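Local atomic coordinates of probable zinc protease PqqL (Escherichia coli, PDB entry 6OFS), a protein that probably acts as a zinc-dependent periplasmic peptidase of the M16 family, cleaving peptide or protein substrates. Residues L529-Q534 against S706-G711; D645-L650 against K712-A717; I520-N525 against Q669-P674. One frame throughout, in Å; residues are numbered along the deposited sequence.

Interaction 1 (L529-Q534 against S706-G711); sequences LSFPAQ and SPLAAG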
loop_
_atom_site.group_PDB
_atom_site.type_symbol
_atom_site.label_atom_id
_atom_site.label_comp_id
_atom_site.label_asym_id
_atom_site.label_seq_id
_atom_site.Cartn_x
_atom_site.Cartn_y
_atom_site.Cartn_z
ATOM N N LEU A 529 -12.079 24.666 -4.459
ATOM C CA LEU A 529 -11.881 25.881 -5.246
ATOM C C LEU A 529 -10.506 26.522 -5.018
ATOM O O LEU A 529 -10.225 27.597 -5.566
ATOM C CB LEU A 529 -13.019 26.890 -5.047
ATOM C CG LEU A 529 -14.399 26.430 -5.525
ATOM C CD1 LEU A 529 -15.486 27.390 -5.062
ATOM C CD2 LEU A 529 -14.431 26.187 -7.046
ATOM N N SER A 530 -9.633 25.831 -4.255
ATOM C CA SER A 530 -8.256 26.250 -3.981
ATOM C C SER A 530 -7.266 25.468 -4.876
ATOM O O SER A 530 -6.071 25.467 -4.600
ATOM C CB SER A 530 -7.916 26.025 -2.505
ATOM O OG SER A 530 -8.585 26.929 -1.638
ATOM N N PHE A 531 -7.759 24.826 -5.947
ATOM C CA PHE A 531 -6.942 23.984 -6.821
ATOM C C PHE A 531 -7.081 24.284 -8.336
ATOM O O PHE A 531 -8.159 24.700 -8.769
ATOM C CB PHE A 531 -7.275 22.502 -6.553
ATOM C CG PHE A 531 -6.979 22.002 -5.156
ATOM C CD1 PHE A 531 -7.910 22.149 -4.134
ATOM C CD2 PHE A 531 -5.796 21.331 -4.877
ATOM C CE1 PHE A 531 -7.647 21.668 -2.848
ATOM C CE2 PHE A 531 -5.542 20.832 -3.593
ATOM C CZ PHE A 531 -6.468 21.008 -2.586
ATOM N N PRO A 532 -6.028 23.986 -9.157
ATOM C CA PRO A 532 -6.110 24.215 -10.621
ATOM C C PRO A 532 -7.152 23.365 -11.361
ATOM O O PRO A 532 -7.590 22.343 -10.837
ATOM C CB PRO A 532 -4.697 23.872 -11.106
ATOM C CG PRO A 532 -3.824 24.027 -9.886
ATOM C CD PRO A 532 -4.683 23.505 -8.784
ATOM N N ALA A 533 -7.521 23.780 -12.592
ATOM C CA ALA A 533 -8.531 23.154 -13.460
ATOM C C ALA A 533 -8.424 21.618 -13.624
ATOM O O ALA A 533 -9.444 20.946 -13.785
ATOM C CB ALA A 533 -8.529 23.826 -14.826
ATOM N N GLN A 534 -7.211 21.078 -13.562
ATOM C CA GLN A 534 -6.939 19.638 -13.704
ATOM C C GLN A 534 -7.250 18.892 -12.405
ATOM O O GLN A 534 -7.489 17.679 -12.420
ATOM C CB GLN A 534 -5.452 19.378 -14.085
ATOM C CG GLN A 534 -4.936 20.129 -15.326
ATOM C CD GLN A 534 -4.807 21.627 -15.123
ATOM O OE1 GLN A 534 -4.237 22.112 -14.128
ATOM N NE2 GLN A 534 -5.366 22.389 -16.057
ATOM N N SER A 706 2.287 24.558 2.217
ATOM C CA SER A 706 1.324 24.355 1.138
ATOM C C SER A 706 1.130 25.659 0.361
ATOM O O SER A 706 0.974 26.710 0.990
ATOM C CB SER A 706 -0.014 23.846 1.679
ATOM O OG SER A 706 -0.771 24.877 2.293
ATOM N N PRO A 707 1.106 25.609 -0.993
ATOM C CA PRO A 707 0.926 26.849 -1.771
ATOM C C PRO A 707 -0.519 27.355 -1.857
ATOM O O PRO A 707 -0.741 28.434 -2.422
ATOM C CB PRO A 707 1.475 26.472 -3.149
ATOM C CG PRO A 707 1.182 25.009 -3.267
ATOM C CD PRO A 707 1.277 24.434 -1.877
ATOM N N LEU A 708 -1.493 26.578 -1.301
ATOM C CA LEU A 708 -2.935 26.862 -1.307
ATOM C C LEU A 708 -3.299 28.235 -0.794
ATOM O O LEU A 708 -3.073 28.534 0.381
ATOM C CB LEU A 708 -3.739 25.812 -0.505
ATOM C CG LEU A 708 -3.873 24.359 -1.020
ATOM C CD1 LEU A 708 -5.135 23.727 -0.480
ATOM C CD2 LEU A 708 -3.892 24.265 -2.544
ATOM N N ALA A 709 -3.870 29.068 -1.673
ATOM C CA ALA A 709 -4.374 30.388 -1.301
ATOM C C ALA A 709 -5.871 30.201 -0.982
ATOM O O ALA A 709 -6.405 29.107 -1.223
ATOM C CB ALA A 709 -4.190 31.367 -2.454
ATOM N N ALA A 710 -6.552 31.236 -0.441
ATOM C CA ALA A 710 -7.986 31.125 -0.168
ATOM C C ALA A 710 -8.709 30.853 -1.497
ATOM O O ALA A 710 -8.277 31.351 -2.548
ATOM C CB ALA A 710 -8.516 32.398 0.471
ATOM N N GLY A 711 -9.737 30.010 -1.443
ATOM C CA GLY A 711 -10.526 29.634 -2.608
ATOM C C GLY A 711 -10.988 30.795 -3.470
ATOM O O GLY A 711 -11.368 31.859 -2.962
#
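S530 and A709 share the polar bond of this contact. The hydroxyl OG of S530 donates to O of A709 at 3.1 Å. It comes in almost along the line of the carbonyl, with a C=O...OG angle of 161°. The side chain is turned so that OG stands anti to its own carbonyl carbon and beside the backbone N (chi1 -71°). This rotation sends the hydroxyl across to the other segment. The same OG lies 3.3 Å from N of G711, but the angle is poor and this pair is not a hydrogen bond. The nearest CA atoms are those of S530 and G711, 4.3 Å apart. G711 presents main chain alone, and its CA is 3.6 Å from O of L529.

Both segments are irregular loops near the surface. The loop with L529-Q534 follows strand 517-524 and leads to helix 539-547. The loop with S706-G711 belongs to the long connection between two alpha/beta domains of this M16 protein, running from helix 687-697 to strand 721-728. The contact therefore ties an interdomain linker to the domain it has just left.

The apolar part is carried by F531 and L708. One branch of the leucine, CD2, lies over a face of the phenylalanine ring as a CH-pi contact. CD2 of L708 sits 4.2 Å from the centroid of the F531 ring and 19° off the ring normal, displaced toward the rim. The other branch, CD1, meets the far end of the ring, 3.7 Å from CZ of F531. CD1 is also 4.1 Å from CB of S530, so the leucine spans both residues. F531 is buried and touches L670 as well, while L708 also packs on Q669.

Interaction 2 (D645-L650 against K712-A717); sequences DRTKLL and KPLTRA
R646 and L714 mark the nearest approach of the two backbones, with 7.7 Å between their CA atoms, so side chains must bridge the gap. D645-T647 form a short 3-10 turn after helix 629-641. K712-A717 are an extended piece of the linker that leads to strand 721-728, the first strand of the last alpha/beta domain of this M16 protein.

R646 does most of the bridging. Its chain bends at chi3 (-70°), which brings the guanidinium end-on to the linker. NH1 and NH2 both donate to one atom, O of K712. NH1 of R646 to O of K712 is the shorter bond at 2.9 Å, with an N-H...O angle of 152°. NH2 of R646 lies 3.3 Å from O of K712, above its carbonyl plane. NH2 also makes a weak bond to O of P713. The oxygen of K712 lies near the guanidinium plane, and CD2 of L714 covers one face of the group, 3.9 Å above that plane. NE forms a salt bridge with D644. An alanine here takes away the guanidinium, which would probably leave O of K712 short of donors, D644 without its charged mate and a gap beneath CD2 of L714.

T647 adds an apolar touch, its CG2 lying 4.1 Å from CD2 of L714. Its OG1 is hydrogen-bonded to O of D644 instead. L714 also packs on Y638 and Y642. Beyond it, R716 forms salt bridges to D787 and D792 and turns NH1 back to O of L714 at 2.7 Å.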
loop_
_atom_site.group_PDB
_atom_site.type_symbol
_atom_site.label_atom_id
_atom_site.label_comp_id
_atom_site.label_asym_id
_atom_site.label_seq_id
_atom_site.Cartn_x
_atom_site.Cartn_y
_atom_site.Cartn_z
ATOM N N ASP A 645 -12.309 27.704 -16.547
ATOM C CA ASP A 645 -11.716 26.462 -17.046
ATOM C C ASP A 645 -12.031 25.276 -16.137
ATOM O O ASP A 645 -12.112 24.146 -16.613
ATOM C CB ASP A 645 -10.187 26.610 -17.200
ATOM C CG ASP A 645 -9.718 27.113 -18.562
ATOM O OD1 ASP A 645 -10.212 26.591 -19.597
ATOM O OD2 ASP A 645 -8.839 28.008 -18.596
ATOM N N ARG A 646 -12.226 25.548 -14.837
ATOM C CA ARG A 646 -12.499 24.565 -13.794
ATOM C C ARG A 646 -13.840 23.800 -13.929
ATOM O O ARG A 646 -13.972 22.709 -13.363
ATOM C CB ARG A 646 -12.402 25.236 -12.424
ATOM C CG ARG A 646 -10.979 25.597 -12.003
ATOM C CD ARG A 646 -10.967 26.275 -10.650
ATOM N NE ARG A 646 -11.558 27.611 -10.732
ATOM C CZ ARG A 646 -11.795 28.405 -9.696
ATOM N NH1 ARG A 646 -11.489 28.011 -8.464
ATOM N NH2 ARG A 646 -12.330 29.604 -9.884
ATOM N N THR A 647 -14.818 24.359 -14.674
ATOM C CA THR A 647 -16.136 23.748 -14.884
ATOM C C THR A 647 -16.070 22.556 -15.826
ATOM O O THR A 647 -16.934 21.682 -15.756
ATOM C CB THR A 647 -17.153 24.782 -15.381
ATOM O OG1 THR A 647 -16.798 25.217 -16.697
ATOM C CG2 THR A 647 -17.308 25.964 -14.431
ATOM N N LYS A 648 -15.053 22.535 -16.716
ATOM C CA LYS A 648 -14.809 21.499 -17.721
ATOM C C LYS A 648 -14.578 20.116 -17.124
ATOM O O LYS A 648 -14.005 19.982 -16.034
ATOM C CB LYS A 648 -13.623 21.876 -18.614
ATOM C CG LYS A 648 -13.940 22.927 -19.664
ATOM C CD LYS A 648 -12.794 23.074 -20.663
ATOM C CE LYS A 648 -13.241 23.699 -21.973
ATOM N NZ LYS A 648 -13.925 22.719 -22.866
ATOM N N LEU A 649 -15.039 19.088 -17.847
ATOM C CA LEU A 649 -14.863 17.705 -17.451
ATOM C C LEU A 649 -13.447 17.299 -17.807
ATOM O O LEU A 649 -12.933 17.661 -18.881
ATOM C CB LEU A 649 -15.847 16.787 -18.191
ATOM C CG LEU A 649 -17.279 16.714 -17.695
ATOM C CD1 LEU A 649 -18.118 15.941 -18.674
ATOM C CD2 LEU A 649 -17.371 16.058 -16.309
ATOM N N LEU A 650 -12.815 16.555 -16.911
ATOM C CA LEU A 650 -11.467 16.060 -17.157
ATOM C C LEU A 650 -11.489 14.901 -18.146
ATOM O O LEU A 650 -12.407 14.073 -18.121
ATOM C CB LEU A 650 -10.789 15.626 -15.852
ATOM C CG LEU A 650 -10.649 16.702 -14.797
ATOM C CD1 LEU A 650 -10.257 16.103 -13.487
ATOM C CD2 LEU A 650 -9.681 17.782 -15.244
ATOM N N LYS A 712 -10.892 30.610 -4.786
ATOM C CA LYS A 712 -11.361 31.579 -5.764
ATOM C C LYS A 712 -12.724 31.069 -6.217
ATOM O O LYS A 712 -12.813 29.925 -6.679
ATOM C CB LYS A 712 -10.402 31.689 -6.973
ATOM C CG LYS A 712 -9.097 32.438 -6.701
ATOM C CD LYS A 712 -9.285 33.959 -6.668
ATOM C CE LYS A 712 -8.065 34.680 -6.154
ATOM N NZ LYS A 712 -7.003 34.767 -7.188
ATOM N N PRO A 713 -13.819 31.849 -6.054
ATOM C CA PRO A 713 -15.122 31.354 -6.538
ATOM C C PRO A 713 -15.080 31.290 -8.055
ATOM O O PRO A 713 -14.270 31.998 -8.676
ATOM C CB PRO A 713 -16.130 32.409 -6.057
ATOM C CG PRO A 713 -15.359 33.356 -5.178
ATOM C CD PRO A 713 -13.919 33.230 -5.534
ATOM N N LEU A 714 -15.930 30.444 -8.657
ATOM C CA LEU A 714 -15.991 30.333 -10.116
ATOM C C LEU A 714 -16.314 31.698 -10.735
ATOM O O LEU A 714 -17.115 32.453 -10.183
ATOM C CB LEU A 714 -17.038 29.298 -10.559
ATOM C CG LEU A 714 -16.827 27.848 -10.134
ATOM C CD1 LEU A 714 -18.087 27.043 -10.363
ATOM C CD2 LEU A 714 -15.639 27.210 -10.850
ATOM N N THR A 715 -15.635 32.029 -11.840
ATOM C CA THR A 715 -15.851 33.273 -12.579
ATOM C C THR A 715 -17.204 33.110 -13.243
ATOM O O THR A 715 -17.398 32.159 -13.995
ATOM C CB THR A 715 -14.714 33.484 -13.618
ATOM O OG1 THR A 715 -13.478 33.667 -12.929
ATOM C CG2 THR A 715 -14.972 34.666 -14.565
ATOM N N ARG A 716 -18.146 33.998 -12.933
ATOM C CA ARG A 716 -19.488 33.961 -13.517
ATOM C C ARG A 716 -19.453 34.524 -14.928
ATOM O O ARG A 716 -18.669 35.441 -15.183
ATOM C CB ARG A 716 -20.464 34.752 -12.647
ATOM C CG ARG A 716 -20.971 33.967 -11.443
ATOM C CD ARG A 716 -20.107 34.139 -10.221
ATOM N NE ARG A 716 -20.786 33.659 -9.021
ATOM C CZ ARG A 716 -20.372 32.642 -8.272
ATOM N NH1 ARG A 716 -19.266 31.982 -8.588
ATOM N NH2 ARG A 716 -21.057 32.286 -7.191
ATOM N N ALA A 717 -20.250 33.946 -15.854
ATOM C CA ALA A 717 -20.357 34.406 -17.249
ATOM C C ALA A 717 -20.976 35.808 -17.253
ATOM O O ALA A 717 -21.985 36.049 -16.596
ATOM C CB ALA A 717 -21.209 33.449 -18.069
#

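Interaction 3 (I520-N525 against Q669-P674); sequences IIAVSN and QLFSSP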
loop_
_atom_site.group_PDB
_atom_site.type_symbol
_atom_site.label_atom_id
_atom_site.label_comp_id
_atom_site.label_asym_id
_atom_site.label_seq_id
_atom_site.Cartn_x
_atom_site.Cartn_y
_atom_site.Cartn_z
ATOM N N ILE A 520 -16.678 15.713 17.180
ATOM C CA ILE A 520 -15.602 16.622 16.833
ATOM C C ILE A 520 -15.689 16.825 15.331
ATOM O O ILE A 520 -15.628 15.849 14.580
ATOM C CB ILE A 520 -14.188 16.165 17.286
ATOM C CG1 ILE A 520 -14.149 15.826 18.801
ATOM C CG2 ILE A 520 -13.120 17.234 16.911
ATOM C CD1 ILE A 520 -12.905 15.025 19.283
ATOM N N ILE A 521 -15.885 18.081 14.897
ATOM C CA ILE A 521 -15.870 18.420 13.479
ATOM C C ILE A 521 -14.756 19.405 13.203
ATOM O O ILE A 521 -14.838 20.568 13.608
ATOM C CB ILE A 521 -17.203 18.851 12.824
ATOM C CG1 ILE A 521 -18.372 17.931 13.236
ATOM C CG2 ILE A 521 -17.037 18.901 11.291
ATOM C CD1 ILE A 521 -19.735 18.385 12.757
ATOM N N ALA A 522 -13.710 18.938 12.506
ATOM C CA ALA A 522 -12.598 19.780 12.074
ATOM C C ALA A 522 -13.086 20.423 10.775
ATOM O O ALA A 522 -13.541 19.733 9.857
ATOM C CB ALA A 522 -11.344 18.945 11.845
ATOM N N VAL A 523 -13.128 21.758 10.780
ATOM C CA VAL A 523 -13.618 22.583 9.678
ATOM C C VAL A 523 -12.437 23.350 9.154
ATOM O O VAL A 523 -11.861 24.155 9.878
ATOM C CB VAL A 523 -14.764 23.547 10.124
ATOM C CG1 VAL A 523 -15.321 24.343 8.941
ATOM C CG2 VAL A 523 -15.882 22.805 10.863
ATOM N N SER A 524 -12.074 23.096 7.902
ATOM C CA SER A 524 -10.974 23.786 7.220
ATOM C C SER A 524 -11.585 24.851 6.312
ATOM O O SER A 524 -12.654 24.619 5.756
ATOM C CB SER A 524 -10.169 22.788 6.387
ATOM O OG SER A 524 -9.192 23.425 5.583
ATOM N N ASN A 525 -10.916 26.005 6.153
ATOM C CA ASN A 525 -11.389 27.060 5.253
ATOM C C ASN A 525 -10.865 26.847 3.800
ATOM O O ASN A 525 -10.985 27.729 2.945
ATOM C CB ASN A 525 -11.066 28.459 5.808
ATOM C CG ASN A 525 -9.596 28.816 5.906
ATOM O OD1 ASN A 525 -8.764 28.429 5.079
ATOM N ND2 ASN A 525 -9.249 29.608 6.913
ATOM N N GLN A 669 -3.017 18.977 1.928
ATOM C CA GLN A 669 -2.977 20.429 1.802
ATOM C C GLN A 669 -4.189 21.136 2.379
ATOM O O GLN A 669 -4.148 22.354 2.552
ATOM C CB GLN A 669 -2.793 20.831 0.331
ATOM C CG GLN A 669 -1.418 20.523 -0.244
ATOM C CD GLN A 669 -1.324 21.035 -1.658
ATOM O OE1 GLN A 669 -1.178 22.242 -1.898
ATOM N NE2 GLN A 669 -1.417 20.131 -2.626
ATOM N N LEU A 670 -5.274 20.401 2.638
ATOM C CA LEU A 670 -6.520 20.974 3.145
ATOM C C LEU A 670 -6.413 21.323 4.624
ATOM O O LEU A 670 -6.712 22.454 5.007
ATOM C CB LEU A 670 -7.709 20.056 2.842
ATOM C CG LEU A 670 -7.954 19.731 1.342
ATOM C CD1 LEU A 670 -8.830 18.496 1.184
ATOM C CD2 LEU A 670 -8.579 20.909 0.608
ATOM N N PHE A 671 -5.905 20.386 5.436
ATOM C CA PHE A 671 -5.678 20.590 6.869
ATOM C C PHE A 671 -4.185 20.840 7.173
ATOM O O PHE A 671 -3.729 20.593 8.297
ATOM C CB PHE A 671 -6.239 19.393 7.669
ATOM C CG PHE A 671 -7.746 19.354 7.679
ATOM C CD1 PHE A 671 -8.447 18.681 6.684
ATOM C CD2 PHE A 671 -8.469 20.029 8.655
ATOM C CE1 PHE A 671 -9.842 18.662 6.679
ATOM C CE2 PHE A 671 -9.867 20.009 8.648
ATOM C CZ PHE A 671 -10.543 19.316 7.665
ATOM N N SER A 672 -3.431 21.347 6.160
ATOM C CA SER A 672 -1.985 21.622 6.235
ATOM C C SER A 672 -1.630 22.761 7.191
ATOM O O SER A 672 -0.608 22.698 7.865
ATOM C CB SER A 672 -1.424 21.910 4.846
ATOM O OG SER A 672 -2.036 23.056 4.277
ATOM N N SER A 673 -2.479 23.788 7.246
ATOM C CA SER A 673 -2.294 24.961 8.079
ATOM C C SER A 673 -3.280 24.963 9.291
ATOM O O SER A 673 -4.482 25.208 9.103
ATOM C CB SER A 673 -2.430 26.224 7.225
ATOM O OG SER A 673 -2.246 27.419 7.969
ATOM N N PRO A 674 -2.781 24.721 10.542
ATOM C CA PRO A 674 -3.672 24.741 11.724
ATOM C C PRO A 674 -4.486 26.018 11.889
ATOM O O PRO A 674 -5.637 25.938 12.323
ATOM C CB PRO A 674 -2.713 24.506 12.901
ATOM C CG PRO A 674 -1.541 23.812 12.298
ATOM C CD PRO A 674 -1.390 24.414 10.935
#
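S524 meets L670 and F671 with different atoms of one short side chain. The segment 520-525 includes the end of strand 517-524, inside the mixed sheet of an M16-type alpha/beta domain. The segment 669-674 is the turn between helix 660-668 and the neighbouring antiparallel strand 677-682.

OG of S524 donates to O of L670 at 2.7 Å, from above the carbonyl plane. With chi1 at 173°, OG lies beside the carbonyl carbon of its own residue and reaches O of L670. The backbone itself places CB of S524 over one face of the F671 ring. In this CH-pi contact, CB of S524 is 3.8 Å from the centroid of the F671 ring and 20° off the normal. CB of A522 touches CE2 of F671 at 3.7 Å and obliquely.

Further out, OG of S524 also accepts from N of K526, so the buried hydroxyl has two partners. Backbone bonds hold the strand between its neighbours, A522 to L581 and V523 to T678. The F671 ring packs on T579 and on I601 of helix 591-602. The turn is closed from within by S672, whose OG donates to O of Q669 at 2.8 Å.

Interaction 1 lies between the other two. Its centre is about 13 Å from that of interaction 2 and about 14 Å from that of interaction 3. The centres of interactions 2 and 3 are about 24 Å apart, and they do not touch. A probable backbone hydrogen bond, L529 O to K712 N at 3.2 Å, joins interactions 1 and 2. On the other side, OG of S706 and OG of S672 are 3.0 Å apart and probably hydrogen-bonded, which joins interactions 1 and 3. One linker, 706-717, supplies a segment to interactions 1 and 2. All three contacts lie away from the zinc site of H54 and H58.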